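Local structure of FERM, ARHGEF and pleckstrin domain-containing protein 2 (Mus musculus, 6D2K) at residues Val12-Leu15 against Val19-Phe22. The protein activates RAC1 as a guanine nucleotide exchange factor and acts in the semaphorin response, actin remodelling and integrin regulation, this chain being its FERM domain. Sequence-based numbering, arbitrary orientation.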
loop_
_atom_site.group_PDB
_atom_site.type_symbol
_atom_site.label_atom_id
_atom_site.label_comp_id
_atom_site.label_asym_id
_atom_site.label_seq_id
_atom_site.Cartn_x
_atom_site.Cartn_y
_atom_site.Cartn_z
ATOM N N VAL A 12 -13.083 -3.754 10.691
ATOM C CA VAL A 12 -12.356 -3.200 9.551
ATOM C C VAL A 12 -11.823 -1.829 9.905
ATOM O O VAL A 12 -12.595 -0.906 10.146
ATOM C CB VAL A 12 -13.211 -3.147 8.272
ATOM C CG1 VAL A 12 -12.439 -2.439 7.146
ATOM C CG2 VAL A 12 -13.578 -4.561 7.843
ATOM N N LYS A 13 -10.501 -1.715 9.979
ATOM C CA LYS A 13 -9.867 -0.438 10.277
ATOM C C LYS A 13 -9.763 0.349 8.984
ATOM O O LYS A 13 -9.137 -0.096 8.037
ATOM C CB LYS A 13 -8.487 -0.649 10.901
ATOM C CG LYS A 13 -7.816 0.646 11.360
ATOM C CD LYS A 13 -6.485 0.369 12.057
ATOM C CE LYS A 13 -5.952 1.622 12.752
ATOM N NZ LYS A 13 -6.857 2.081 13.846
ATOM N N LEU A 14 -10.389 1.523 8.953
ATOM C CA LEU A 14 -10.464 2.336 7.743
ATOM C C LEU A 14 -9.245 3.241 7.658
ATOM O O LEU A 14 -8.436 3.266 8.573
ATOM C CB LEU A 14 -11.768 3.136 7.745
ATOM C CG LEU A 14 -13.018 2.243 7.778
ATOM C CD1 LEU A 14 -14.287 3.049 7.953
ATOM C CD2 LEU A 14 -13.097 1.382 6.522
ATOM N N LEU A 15 -9.102 3.967 6.549
ATOM C CA LEU A 15 -7.890 4.750 6.312
ATOM C C LEU A 15 -7.789 5.996 7.211
ATOM O O LEU A 15 -6.696 6.522 7.433
ATOM C CB LEU A 15 -7.776 5.130 4.834
ATOM C CG LEU A 15 -7.050 4.090 3.973
ATOM C CD1 LEU A 15 -7.295 4.336 2.489
ATOM C CD2 LEU A 15 -5.551 4.094 4.295
ATOM N N VAL A 19 -12.960 2.552 13.020
ATOM C CA VAL A 19 -13.207 1.118 12.879
ATOM C C VAL A 19 -14.691 0.884 12.638
ATOM O O VAL A 19 -15.542 1.461 13.329
ATOM C CB VAL A 19 -12.736 0.340 14.121
ATOM C CG1 VAL A 19 -13.042 -1.154 13.986
ATOM C CG2 VAL A 19 -11.245 0.550 14.354
ATOM N N GLU A 20 -15.001 0.067 11.637
ATOM C CA GLU A 20 -16.372 -0.320 11.347
ATOM C C GLU A 20 -16.496 -1.828 11.498
ATOM O O GLU A 20 -15.576 -2.559 11.152
ATOM C CB GLU A 20 -16.793 0.124 9.947
ATOM C CG GLU A 20 -17.491 1.476 9.899
ATOM C CD GLU A 20 -18.846 1.467 10.603
ATOM O OE1 GLU A 20 -18.872 1.729 11.819
ATOM O OE2 GLU A 20 -19.877 1.181 9.949
ATOM N N LEU A 21 -17.629 -2.281 12.029
ATOM C CA LEU A 21 -17.857 -3.703 12.288
ATOM C C LEU A 21 -18.749 -4.302 11.211
ATOM O O LEU A 21 -19.774 -3.714 10.842
ATOM C CB LEU A 21 -18.502 -3.881 13.669
ATOM C CG LEU A 21 -17.761 -3.193 14.819
ATOM C CD1 LEU A 21 -18.605 -3.208 16.085
ATOM C CD2 LEU A 21 -16.407 -3.839 15.079
ATOM N N PHE A 22 -18.350 -5.459 10.686
ATOM C CA PHE A 22 -19.119 -6.132 9.640
ATOM C C PHE A 22 -19.379 -7.568 10.048
ATOM O O PHE A 22 -18.453 -8.294 10.388
ATOM C CB PHE A 22 -18.372 -6.112 8.305
ATOM C CG PHE A 22 -18.156 -4.731 7.757
ATOM C CD1 PHE A 22 -18.968 -4.233 6.761
ATOM C CD2 PHE A 22 -17.137 -3.939 8.246
ATOM C CE1 PHE A 22 -18.767 -2.956 6.254
ATOM C CE2 PHE A 22 -16.935 -2.670 7.756
ATOM C CZ PHE A 22 -17.750 -2.173 6.761
#
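Val12 and Glu20 face each other as a hydrogen-bonded antiparallel pair, as two backbone hydrogen bonds establish. Val12 N donates a hydrogen bond to Glu20 O at 2.8 Å, with the donor nearly in line with the C=O bond (166° at the oxygen). The return bond, Glu20 N to Val12 O, is 3.0 Å long and approaches from 24° off the carbonyl plane. A longer CA-H...O contact, Val19 CA to Val12 O at 3.5 Å, gives that oxygen a second neighbour. The next pair, Lys13 with Val19, is non-hydrogen-bonded and correspondingly closer, with 4.5 Å from Lys13 CA to Val19 CA.

The side chain of Val12 carries the apolar part. Its CB lies 3.8 Å from both Phe22 CE2 and Glu20 O. At the tip, CG2, anti to the carbonyl carbon, reaches Phe22 CD2 at 3.6 Å, with Phe22 CE2 close behind, meeting the ring obliquely. CG1, anti to the backbone N, stays farther from the ring than CG2.

Strands 8-13 and 19-24 form the opening beta hairpin of the ubiquitin-like FERM N-terminal domain, with 19-24 as an edge strand of its mixed sheet. On the sheet face of Val12 and Phe22, helix 30-41 packs through Leu33, Gln36 and Val37 against the buried ring. Replacing Phe22 with an alanine would probably leave Val12 CG2 and these helix residues without their shared aromatic partner, opening a gap between hairpin and helix.

Beyond the end of strand 8-13, Leu14 still reaches across: its CD1 touches Glu20 CG at 4.1 Å, while the bend at chi2 (-66°) helps lead the Glu20 carboxylate away from the 12-15 segment. On the face that carries Lys13 and Val19, Val19 CG1 sits 3.9 Å from Val12 O.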